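Local coordinates for Ycf54-like protein (Synechocystis sp. PCC 6803, PDB 5M2P) that probably serves as an accessory component of magnesium protoporphyrin IX monomethyl ester cyclase, supporting protochlorophyllide formation in chlorophyll biosynthesis, at residues Y9-Q14 with A62-K67; I47-L52 with E66-I71; K15-E20 with L84-V89. All coordinates share one frame; numbering follows the deposited sequence.

Interaction 1: residues Y9-Q14 with A62-K67. With SO4 (sulfate ion), chain B.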
loop_
_atom_site.group_PDB
_atom_site.type_symbol
_atom_site.label_atom_id
_atom_site.label_comp_id
_atom_site.label_asym_id
_atom_site.label_seq_id
_atom_site.Cartn_x
_atom_site.Cartn_y
_atom_site.Cartn_z
ATOM N N TYR A 9 -0.726 4.087 3.357
ATOM C CA TYR A 9 -0.557 3.593 2.009
ATOM C C TYR A 9 0.235 4.553 1.145
ATOM O O TYR A 9 0.216 5.774 1.340
ATOM C CB TYR A 9 -1.907 3.262 1.325
ATOM C CG TYR A 9 -2.752 4.468 0.993
ATOM C CD1 TYR A 9 -2.536 5.195 -0.178
ATOM C CD2 TYR A 9 -3.714 4.948 1.879
ATOM C CE1 TYR A 9 -3.260 6.334 -0.457
ATOM C CE2 TYR A 9 -4.475 6.073 1.591
ATOM C CZ TYR A 9 -4.232 6.779 0.425
ATOM O OH TYR A 9 -4.943 7.918 0.159
ATOM N N ALA A 10 0.869 3.936 0.151
ATOM C CA ALA A 10 1.455 4.625 -0.994
ATOM C C ALA A 10 0.846 3.975 -2.243
ATOM O O ALA A 10 1.024 2.785 -2.449
ATOM C CB ALA A 10 2.977 4.473 -0.986
ATOM N N LEU A 11 0.139 4.764 -3.039
ATOM C CA LEU A 11 -0.551 4.283 -4.230
ATOM C C LEU A 11 0.196 4.709 -5.477
ATOM O O LEU A 11 0.511 5.877 -5.637
ATOM C CB LEU A 11 -1.944 4.881 -4.255
ATOM C CG LEU A 11 -2.855 4.346 -5.359
ATOM C CD1 LEU A 11 -3.393 2.986 -5.010
ATOM C CD2 LEU A 11 -4.003 5.302 -5.553
ATOM N N ALA A 12 0.476 3.749 -6.339
ATOM C CA ALA A 12 1.181 3.949 -7.579
ATOM C C ALA A 12 0.314 3.440 -8.740
ATOM O O ALA A 12 -0.626 2.675 -8.539
ATOM C CB ALA A 12 2.457 3.116 -7.573
ATOM N N SER A 13 0.699 3.802 -9.960
ATOM C CA SER A 13 0.176 3.115 -11.131
ATOM C C SER A 13 0.873 1.761 -11.239
ATOM O O SER A 13 2.004 1.581 -10.826
ATOM C CB SER A 13 0.401 3.934 -12.403
ATOM O OG SER A 13 1.787 3.976 -12.727
ATOM N N GLN A 14 0.185 0.785 -11.841
ATOM C CA GLN A 14 0.820 -0.492 -12.144
ATOM C C GLN A 14 2.014 -0.308 -13.084
ATOM O O GLN A 14 3.040 -0.917 -12.898
ATOM C CB GLN A 14 -0.225 -1.473 -12.680
ATOM C CG GLN A 14 -1.222 -1.827 -11.560
ATOM C CD GLN A 14 -2.338 -2.725 -12.026
ATOM O OE1 GLN A 14 -2.183 -3.466 -13.007
ATOM N NE2 GLN A 14 -3.456 -2.654 -11.339
ATOM N N ALA A 62 -9.989 10.202 -6.988
ATOM C CA ALA A 62 -10.098 11.196 -8.056
ATOM C C ALA A 62 -8.776 11.547 -8.726
ATOM O O ALA A 62 -8.749 12.033 -9.841
ATOM C CB ALA A 62 -10.723 12.458 -7.509
ATOM N N LYS A 63 -7.677 11.354 -8.016
ATOM C CA LYS A 63 -6.333 11.591 -8.544
ATOM C C LYS A 63 -5.658 10.335 -9.109
ATOM O O LYS A 63 -4.600 10.464 -9.717
ATOM C CB LYS A 63 -5.440 12.188 -7.449
ATOM C CG LYS A 63 -5.852 13.576 -6.989
ATOM C CD LYS A 63 -5.131 14.084 -5.752
ATOM C CE LYS A 63 -5.334 15.573 -5.587
ATOM N NZ LYS A 63 -4.798 16.131 -4.325
ATOM N N ALA A 64 -6.224 9.141 -8.894
ATOM C CA ALA A 64 -5.497 7.881 -9.046
ATOM C C ALA A 64 -5.373 7.414 -10.481
ATOM O O ALA A 64 -6.313 7.605 -11.269
ATOM C CB ALA A 64 -6.203 6.788 -8.239
ATOM N N PRO A 65 -4.266 6.707 -10.799
ATOM C CA PRO A 65 -4.170 5.949 -12.065
ATOM C C PRO A 65 -5.322 4.948 -12.236
ATOM O O PRO A 65 -5.851 4.426 -11.239
ATOM C CB PRO A 65 -2.851 5.177 -11.953
ATOM C CG PRO A 65 -2.101 5.829 -10.861
ATOM C CD PRO A 65 -3.093 6.485 -9.945
ATOM N N GLU A 66 -5.649 4.638 -13.486
ATOM C CA GLU A 66 -6.704 3.657 -13.784
ATOM C C GLU A 66 -6.341 2.264 -13.245
ATOM O O GLU A 66 -7.212 1.558 -12.687
ATOM C CB GLU A 66 -6.970 3.623 -15.297
ATOM C CG GLU A 66 -8.059 2.674 -15.765
ATOM C CD GLU A 66 -8.109 2.641 -17.275
ATOM O OE1 GLU A 66 -7.967 3.726 -17.882
ATOM O OE2 GLU A 66 -8.252 1.542 -17.847
ATOM N N LYS A 67 -5.107 1.835 -13.467
ATOM C CA LYS A 67 -4.635 0.538 -13.024
ATOM C C LYS A 67 -3.630 0.887 -11.945
ATOM O O LYS A 67 -2.568 1.457 -12.230
ATOM C CB LYS A 67 -3.996 -0.250 -14.171
ATOM C CG LYS A 67 -4.985 -0.604 -15.273
ATOM C CD LYS A 67 -4.558 -1.832 -16.064
ATOM C CE LYS A 67 -3.687 -1.495 -17.256
ATOM N NZ LYS A 67 -3.688 -2.579 -18.295
HETATM S S SO4 B . -3.321 6.514 -16.082
HETATM O O1 SO4 B . -2.969 6.340 -17.514
HETATM O O2 SO4 B . -3.243 7.946 -15.739
HETATM O O3 SO4 B . -4.691 6.007 -15.817
HETATM O O4 SO4 B . -2.364 5.772 -15.237
#

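Interaction 2: residues I47-L52 with E66-I71. With SO4 (sulfate ion), chain B.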
loop_
_atom_site.group_PDB
_atom_site.type_symbol
_atom_site.label_atom_id
_atom_site.label_comp_id
_atom_site.label_asym_id
_atom_site.label_seq_id
_atom_site.Cartn_x
_atom_site.Cartn_y
_atom_site.Cartn_z
ATOM N N ILE A 47 -2.872 -5.130 -5.286
ATOM C CA ILE A 47 -3.186 -4.734 -6.643
ATOM C C ILE A 47 -4.627 -4.209 -6.674
ATOM O O ILE A 47 -5.538 -4.814 -6.091
ATOM C CB ILE A 47 -3.042 -5.918 -7.621
ATOM C CG1 ILE A 47 -1.605 -6.442 -7.627
ATOM C CG2 ILE A 47 -3.453 -5.488 -9.016
ATOM C CD1 ILE A 47 -1.440 -7.801 -8.279
ATOM N N GLN A 48 -4.836 -3.077 -7.326
ATOM C CA GLN A 48 -6.148 -2.481 -7.476
ATOM C C GLN A 48 -6.932 -2.486 -6.149
ATOM O O GLN A 48 -8.039 -3.055 -6.051
ATOM C CB GLN A 48 -6.949 -3.187 -8.576
ATOM C CG GLN A 48 -7.943 -2.250 -9.239
ATOM C CD GLN A 48 -7.311 -1.165 -10.110
ATOM O OE1 GLN A 48 -6.146 -1.232 -10.475
ATOM N NE2 GLN A 48 -8.098 -0.165 -10.437
ATOM N N PRO A 49 -6.406 -1.790 -5.136
ATOM C CA PRO A 49 -7.020 -1.925 -3.806
ATOM C C PRO A 49 -8.472 -1.468 -3.689
ATOM O O PRO A 49 -8.856 -0.392 -4.127
ATOM C CB PRO A 49 -6.159 -1.011 -2.935
ATOM C CG PRO A 49 -5.468 -0.088 -3.918
ATOM C CD PRO A 49 -5.190 -0.960 -5.116
ATOM N N ALA A 50 -9.269 -2.293 -3.014
ATOM C CA ALA A 50 -10.652 -1.951 -2.731
ATOM C C ALA A 50 -10.795 -0.780 -1.770
ATOM O O ALA A 50 -11.813 -0.098 -1.748
ATOM C CB ALA A 50 -11.351 -3.159 -2.154
ATOM N N PHE A 51 -9.777 -0.518 -0.954
ATOM C CA PHE A 51 -9.894 0.618 -0.017
ATOM C C PHE A 51 -10.117 1.952 -0.709
ATOM O O PHE A 51 -10.672 2.878 -0.118
ATOM C CB PHE A 51 -8.726 0.697 0.993
ATOM C CG PHE A 51 -7.371 1.097 0.420
ATOM C CD1 PHE A 51 -7.126 2.383 -0.045
ATOM C CD2 PHE A 51 -6.302 0.199 0.444
ATOM C CE1 PHE A 51 -5.866 2.759 -0.503
ATOM C CE2 PHE A 51 -5.055 0.571 -0.042
ATOM C CZ PHE A 51 -4.848 1.840 -0.503
ATOM N N LEU A 52 -9.705 2.048 -1.972
ATOM C CA LEU A 52 -9.811 3.291 -2.695
ATOM C C LEU A 52 -11.247 3.722 -2.932
ATOM O O LEU A 52 -11.484 4.884 -3.258
ATOM C CB LEU A 52 -9.052 3.172 -4.012
ATOM C CG LEU A 52 -8.552 4.442 -4.669
ATOM C CD1 LEU A 52 -7.765 5.334 -3.703
ATOM C CD2 LEU A 52 -7.716 4.011 -5.859
ATOM N N GLU A 66 -5.649 4.638 -13.486
ATOM C CA GLU A 66 -6.704 3.657 -13.784
ATOM C C GLU A 66 -6.341 2.264 -13.245
ATOM O O GLU A 66 -7.212 1.558 -12.687
ATOM C CB GLU A 66 -6.970 3.623 -15.297
ATOM C CG GLU A 66 -8.059 2.674 -15.765
ATOM C CD GLU A 66 -8.109 2.641 -17.275
ATOM O OE1 GLU A 66 -7.967 3.726 -17.882
ATOM O OE2 GLU A 66 -8.252 1.542 -17.847
ATOM N N LYS A 67 -5.107 1.835 -13.467
ATOM C CA LYS A 67 -4.635 0.538 -13.024
ATOM C C LYS A 67 -3.630 0.887 -11.945
ATOM O O LYS A 67 -2.568 1.457 -12.230
ATOM C CB LYS A 67 -3.996 -0.250 -14.171
ATOM C CG LYS A 67 -4.985 -0.604 -15.273
ATOM C CD LYS A 67 -4.558 -1.832 -16.064
ATOM C CE LYS A 67 -3.687 -1.495 -17.256
ATOM N NZ LYS A 67 -3.688 -2.579 -18.295
ATOM N N ASN A 68 -4.021 0.621 -10.707
ATOM C CA ASN A 68 -3.243 1.063 -9.567
ATOM C C ASN A 68 -2.882 -0.075 -8.633
ATOM O O ASN A 68 -3.385 -1.195 -8.756
ATOM C CB ASN A 68 -3.940 2.222 -8.867
ATOM C CG ASN A 68 -5.357 1.912 -8.478
ATOM O OD1 ASN A 68 -5.615 1.052 -7.651
ATOM N ND2 ASN A 68 -6.286 2.678 -9.026
ATOM N N VAL A 69 -1.986 0.233 -7.708
ATOM C CA VAL A 69 -1.397 -0.755 -6.826
ATOM C C VAL A 69 -0.884 0.005 -5.610
ATOM O O VAL A 69 -0.289 1.071 -5.761
ATOM C CB VAL A 69 -0.254 -1.543 -7.492
ATOM C CG1 VAL A 69 0.705 -0.632 -8.214
ATOM C CG2 VAL A 69 0.468 -2.473 -6.516
ATOM N N ALA A 70 -1.190 -0.505 -4.418
ATOM C CA ALA A 70 -0.744 0.142 -3.191
ATOM C C ALA A 70 0.271 -0.682 -2.440
ATOM O O ALA A 70 0.169 -1.907 -2.333
ATOM C CB ALA A 70 -1.942 0.414 -2.276
ATOM N N ILE A 71 1.199 0.022 -1.804
ATOM C CA ILE A 71 1.960 -0.525 -0.701
ATOM C C ILE A 71 1.268 -0.046 0.569
ATOM O O ILE A 71 1.052 1.148 0.759
ATOM C CB ILE A 71 3.439 -0.083 -0.724
ATOM C CG1 ILE A 71 4.071 -0.300 -2.105
ATOM C CG2 ILE A 71 4.213 -0.819 0.350
ATOM C CD1 ILE A 71 4.016 -1.706 -2.612
HETATM S S SO4 B . -3.321 6.514 -16.082
HETATM O O1 SO4 B . -2.969 6.340 -17.514
HETATM O O2 SO4 B . -3.243 7.946 -15.739
HETATM O O3 SO4 B . -4.691 6.007 -15.817
HETATM O O4 SO4 B . -2.364 5.772 -15.237
HETATM O O HOH W 1 -8.280 0.455 -6.788
#

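Interaction 3: residues K15-E20 with L84-V89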
loop_
_atom_site.group_PDB
_atom_site.type_symbol
_atom_site.label_atom_id
_atom_site.label_comp_id
_atom_site.label_asym_id
_atom_site.label_seq_id
_atom_site.Cartn_x
_atom_site.Cartn_y
_atom_site.Cartn_z
ATOM N N LYS A 15 1.848 0.574 -14.074
ATOM C CA LYS A 15 2.902 0.909 -15.016
ATOM C C LYS A 15 4.189 1.402 -14.322
ATOM O O LYS A 15 5.302 0.948 -14.586
ATOM C CB LYS A 15 2.346 1.979 -15.974
ATOM C CG LYS A 15 3.256 2.458 -17.088
ATOM C CD LYS A 15 2.575 3.566 -17.899
ATOM C CE LYS A 15 3.406 3.996 -19.111
ATOM N NZ LYS A 15 2.596 4.717 -20.130
ATOM N N PHE A 16 4.020 2.325 -13.378
ATOM C CA PHE A 16 5.151 2.881 -12.655
ATOM C C PHE A 16 5.840 1.853 -11.809
ATOM O O PHE A 16 7.078 1.728 -11.816
ATOM C CB PHE A 16 4.698 4.070 -11.804
ATOM C CG PHE A 16 5.752 4.571 -10.845
ATOM C CD1 PHE A 16 6.767 5.362 -11.284
ATOM C CD2 PHE A 16 5.717 4.251 -9.516
ATOM C CE1 PHE A 16 7.724 5.824 -10.422
ATOM C CE2 PHE A 16 6.674 4.734 -8.640
ATOM C CZ PHE A 16 7.694 5.475 -9.114
ATOM N N LEU A 17 5.055 1.108 -11.029
ATOM C CA LEU A 17 5.685 0.181 -10.128
ATOM C C LEU A 17 6.470 -0.924 -10.895
ATOM O O LEU A 17 7.477 -1.437 -10.422
ATOM C CB LEU A 17 4.644 -0.374 -9.180
ATOM C CG LEU A 17 5.204 -0.838 -7.873
ATOM C CD1 LEU A 17 5.854 0.306 -7.127
ATOM C CD2 LEU A 17 4.082 -1.451 -7.085
ATOM N N LEU A 18 6.036 -1.236 -12.120
ATOM C CA LEU A 18 6.780 -2.171 -12.976
ATOM C C LEU A 18 8.149 -1.652 -13.455
ATOM O O LEU A 18 9.014 -2.420 -13.832
ATOM C CB LEU A 18 5.922 -2.564 -14.182
ATOM C CG LEU A 18 4.810 -3.550 -13.857
ATOM C CD1 LEU A 18 3.709 -3.457 -14.902
ATOM C CD2 LEU A 18 5.392 -4.955 -13.763
ATOM N N GLU A 19 8.342 -0.335 -13.362
ATOM C CA GLU A 19 9.637 0.294 -13.633
ATOM C C GLU A 19 10.501 0.435 -12.389
ATOM O O GLU A 19 11.526 1.102 -12.432
ATOM C CB GLU A 19 9.429 1.683 -14.248
ATOM C CG GLU A 19 8.681 1.710 -15.576
ATOM C CD GLU A 19 9.262 0.752 -16.602
ATOM O OE1 GLU A 19 10.412 0.961 -16.982
ATOM O OE2 GLU A 19 8.599 -0.248 -16.959
ATOM N N GLU A 20 10.083 -0.177 -11.278
ATOM C CA GLU A 20 10.782 -0.050 -10.000
ATOM C C GLU A 20 11.174 -1.432 -9.452
ATOM O O GLU A 20 10.882 -1.777 -8.312
ATOM C CB GLU A 20 9.915 0.740 -9.027
ATOM C CG GLU A 20 9.608 2.168 -9.482
ATOM C CD GLU A 20 10.760 3.131 -9.287
ATOM O OE1 GLU A 20 11.652 2.841 -8.466
ATOM O OE2 GLU A 20 10.764 4.194 -9.953
ATOM N N LEU A 84 9.623 8.365 0.027
ATOM C CA LEU A 84 10.898 8.999 -0.290
ATOM C C LEU A 84 11.665 8.192 -1.327
ATOM O O LEU A 84 12.435 8.753 -2.096
ATOM C CB LEU A 84 11.710 9.138 0.988
ATOM C CG LEU A 84 11.156 10.120 1.996
ATOM C CD1 LEU A 84 11.943 9.923 3.266
ATOM C CD2 LEU A 84 11.232 11.565 1.519
ATOM N N ARG A 85 11.468 6.875 -1.339
ATOM C CA ARG A 85 12.171 5.985 -2.267
ATOM C C ARG A 85 11.552 6.051 -3.659
ATOM O O ARG A 85 12.266 6.095 -4.657
ATOM C CB ARG A 85 12.162 4.553 -1.719
ATOM C CG ARG A 85 12.622 3.465 -2.669
ATOM C CD ARG A 85 14.126 3.282 -2.665
ATOM N NE ARG A 85 14.463 2.371 -3.744
ATOM C CZ ARG A 85 15.315 1.365 -3.644
ATOM N NH1 ARG A 85 15.909 1.106 -2.497
ATOM N NH2 ARG A 85 15.529 0.600 -4.698
ATOM N N LEU A 86 10.221 6.041 -3.727
ATOM C CA LEU A 86 9.512 6.019 -5.017
ATOM C C LEU A 86 9.141 7.374 -5.564
ATOM O O LEU A 86 9.137 7.559 -6.801
ATOM C CB LEU A 86 8.237 5.195 -4.929
ATOM C CG LEU A 86 8.465 3.723 -4.676
ATOM C CD1 LEU A 86 7.125 3.023 -4.594
ATOM C CD2 LEU A 86 9.328 3.084 -5.755
ATOM N N GLU A 87 8.808 8.292 -4.659
ATOM C CA GLU A 87 8.365 9.673 -4.932
ATOM C C GLU A 87 7.057 9.823 -5.692
ATOM O O GLU A 87 6.170 10.568 -5.243
ATOM C CB GLU A 87 9.461 10.542 -5.571
ATOM C CG GLU A 87 10.469 11.082 -4.566
ATOM C CD GLU A 87 9.871 12.093 -3.599
ATOM O OE1 GLU A 87 8.841 12.713 -3.921
ATOM O OE2 GLU A 87 10.435 12.293 -2.497
ATOM N N TYR A 88 6.920 9.124 -6.818
ATOM C CA TYR A 88 5.719 9.273 -7.657
ATOM C C TYR A 88 4.600 8.316 -7.181
ATOM O O TYR A 88 4.254 7.332 -7.835
ATOM C CB TYR A 88 6.058 9.106 -9.147
ATOM C CG TYR A 88 4.917 9.494 -10.051
ATOM C CD1 TYR A 88 4.424 10.781 -10.050
ATOM C CD2 TYR A 88 4.300 8.555 -10.890
ATOM C CE1 TYR A 88 3.378 11.165 -10.866
ATOM C CE2 TYR A 88 3.241 8.925 -11.707
ATOM C CZ TYR A 88 2.767 10.224 -11.689
ATOM O OH TYR A 88 1.704 10.626 -12.473
ATOM N N VAL A 89 4.090 8.634 -5.993
ATOM C CA VAL A 89 3.033 7.920 -5.320
ATOM C C VAL A 89 2.122 8.916 -4.596
ATOM O O VAL A 89 2.577 9.969 -4.142
ATOM C CB VAL A 89 3.576 6.895 -4.303
ATOM C CG1 VAL A 89 4.284 5.772 -5.009
ATOM C CG2 VAL A 89 4.470 7.563 -3.286
#

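Interaction 1: residues Y9-Q14 with A62-K67
The carboxamide of Gln14 has Lys67 CB directly over one of its faces, with Gln14 CD 3.7 Å from Lys67 CB; its NE2 is hydrogen-bonded to the carbonyl oxygen of Asn68. The two side chains cross at about a right angle; the root of Lys67 packs on the amide, while its ammonium end leads away. With CG beside the backbone N and anti to the carbonyl carbon (chi1 -67°), the extended Gln14 chain passes over the Lys67 carbonyl, CG lying 3.6 Å from Lys67 O. That same oxygen accepts the backbone N-H of Gln14, N to O 2.9 Å and nearly straight at 168°; the donor stands above the carbonyl plane, off the lone-pair directions. A longer CA-H contact from Ser13 CA, 3.4 Å, also reaches Lys67 O. Next along, the Pro65 ring meets Ser13 through CG, 3.5 Å from Ser13 CB, closer than usual van der Waals contact, where the loop meets the strand end. Ser13 OG is turned between its backbone N and carbonyl carbon, where it caps Phe16 N. Deeper in, Leu11 CD2 touches Ala64 CB at 3.8 Å, and the Leu11 side chain continues onto Pro49 and Leu52. A sulfate, probably from the crystallisation liquor, lies by Pro65 CB and accepts Glu66 N at its O3, 2.9 Å away. A strand thus turns directly into a helix: Ser13 is the N-cap of helix 14-18, and two N-H groups of its first turn are paired, Gln14 N with the loop carbonyl of Lys67 and Phe16 N with the capping hydroxyl, where strands 5-13 and 68-73 adjoin in the antiparallel sheet.

Interaction 2: residues I47-L52 with E66-I71
Gln48 lays its carboxamide on that of Asn68, the planes stacked only 16° apart and Gln48 CD 3.7 Å from Asn68 OD1, although the two side chains cross at about a right angle. From a backbone of positive phi, Gln48 bends at chi2 (70°) and runs on beside the backbone of 66-68. Its OE1 accepts Asn68 N at 2.8 Å, and its NE2 donates to Glu66 O at 3.0 Å, with that oxygen close to the amide plane. The backbone N of Gln48 adds a bond to Asn68 O, making three bonds to Glu66 and Asn68 where the loop passes into strand 68-73. This prolongs the edge of the antiparallel sheet: Ile47 and Val69 form a non-hydrogen-bonded pair, and just past it, as strand 43-47 ends, OE1 takes Asn68 N much as the carbonyl of Gln48 itself would in a continued ladder, while NE2 reaches one step further. With an alanine here, Asn68 N and Glu66 O would probably lose these partners, and the Asn68 amide the flat group stacked on it. Asn68 is held by several neighbours: ND2 bonds to Pro65 O and lies 3.7 Å from Leu52 CD2, while OD1 sits 3.3 Å from Pro49 CD and accepts a water that also donates to Pro49 O. Beyond Pro49 the chain enters a 3-10 turn that turns Phe51 inward beside Tyr9 and Phe94. Pro49 CB sits over one face of the Phe51 ring, toward its rim, and Ala70 CB lies at the ring's edge, 3.7 Å from Phe51 CZ, with Pro49 CG 3.9 Å from the same methyl.

Interaction 3: residues K15-E20 with L84-V89
Phe16, on the short helix 14-18, reaches across to Tyr88 in an edge-to-face aromatic pair, packing this helix against the turn that leads from helix 76-86 into strand 90-96. Glu87, with positive phi, is the first residue to leave the helical conformation after helix 76-86, and Tyr88 is the centre of an inverse gamma turn. The Phe16 ring is carried out by a side chain whose CG points opposite to the backbone N (chi1 171°), and it takes contacts on both faces. Tyr88 presents its edge to one face, the centroids 5.7 Å apart and the planes at 73°. On that same face Tyr88 CB makes a CH-pi contact, 4.2 Å from the Phe16 centroid, and Tyr88 O lies nearer the rim, 3.6 Å from Phe16 CE2. Glu20 CG sits over the opposite face, also toward the rim, so the ring is sandwiched between its own segment and the turn. At the ring edge, Phe16 CZ comes within 3.4 Å of Leu86 O, a carbonyl that already accepts Tyr88 N. Leu17 follows, buried, and meets Leu86 branch to branch, CD1 to CD1 at 3.9 Å; from there Leu86 goes on to Phe23 of helix 21-36. Glu20 closes the segment at the N-cap position of that helix. Its chain bends at chi2 and slides past Leu86 in the opposite sense, so that Leu86 CD2 lies alongside it, 3.8 Å from Glu20 CG and 3.6 Å from the carboxylate oxygen OE1.

From the N terminus, strand 5-13 runs straight into helix 14-18, and these two neighbours open interactions 1 and 3. The chain then passes through helix 21-36 and strand 43-47 to the loop that opens interaction 2. Interaction 1 closes first, at 62-67, tying the strand-helix junction to the loop after helix 58-63; interaction 2 closes on 66-71, sharing Glu66 and Lys67 with it and joining the end of edge strand 43-47 and the loop after it to strand 68-73. Interaction 3 closes last, after helix 76-86. It therefore encloses interaction 2 and crosses interaction 1. Strands 5-13 and 68-73 join interactions 1 and 2 within one sheet, while Val89 packs on Ala10 and Ala12, and Leu17 on Val69.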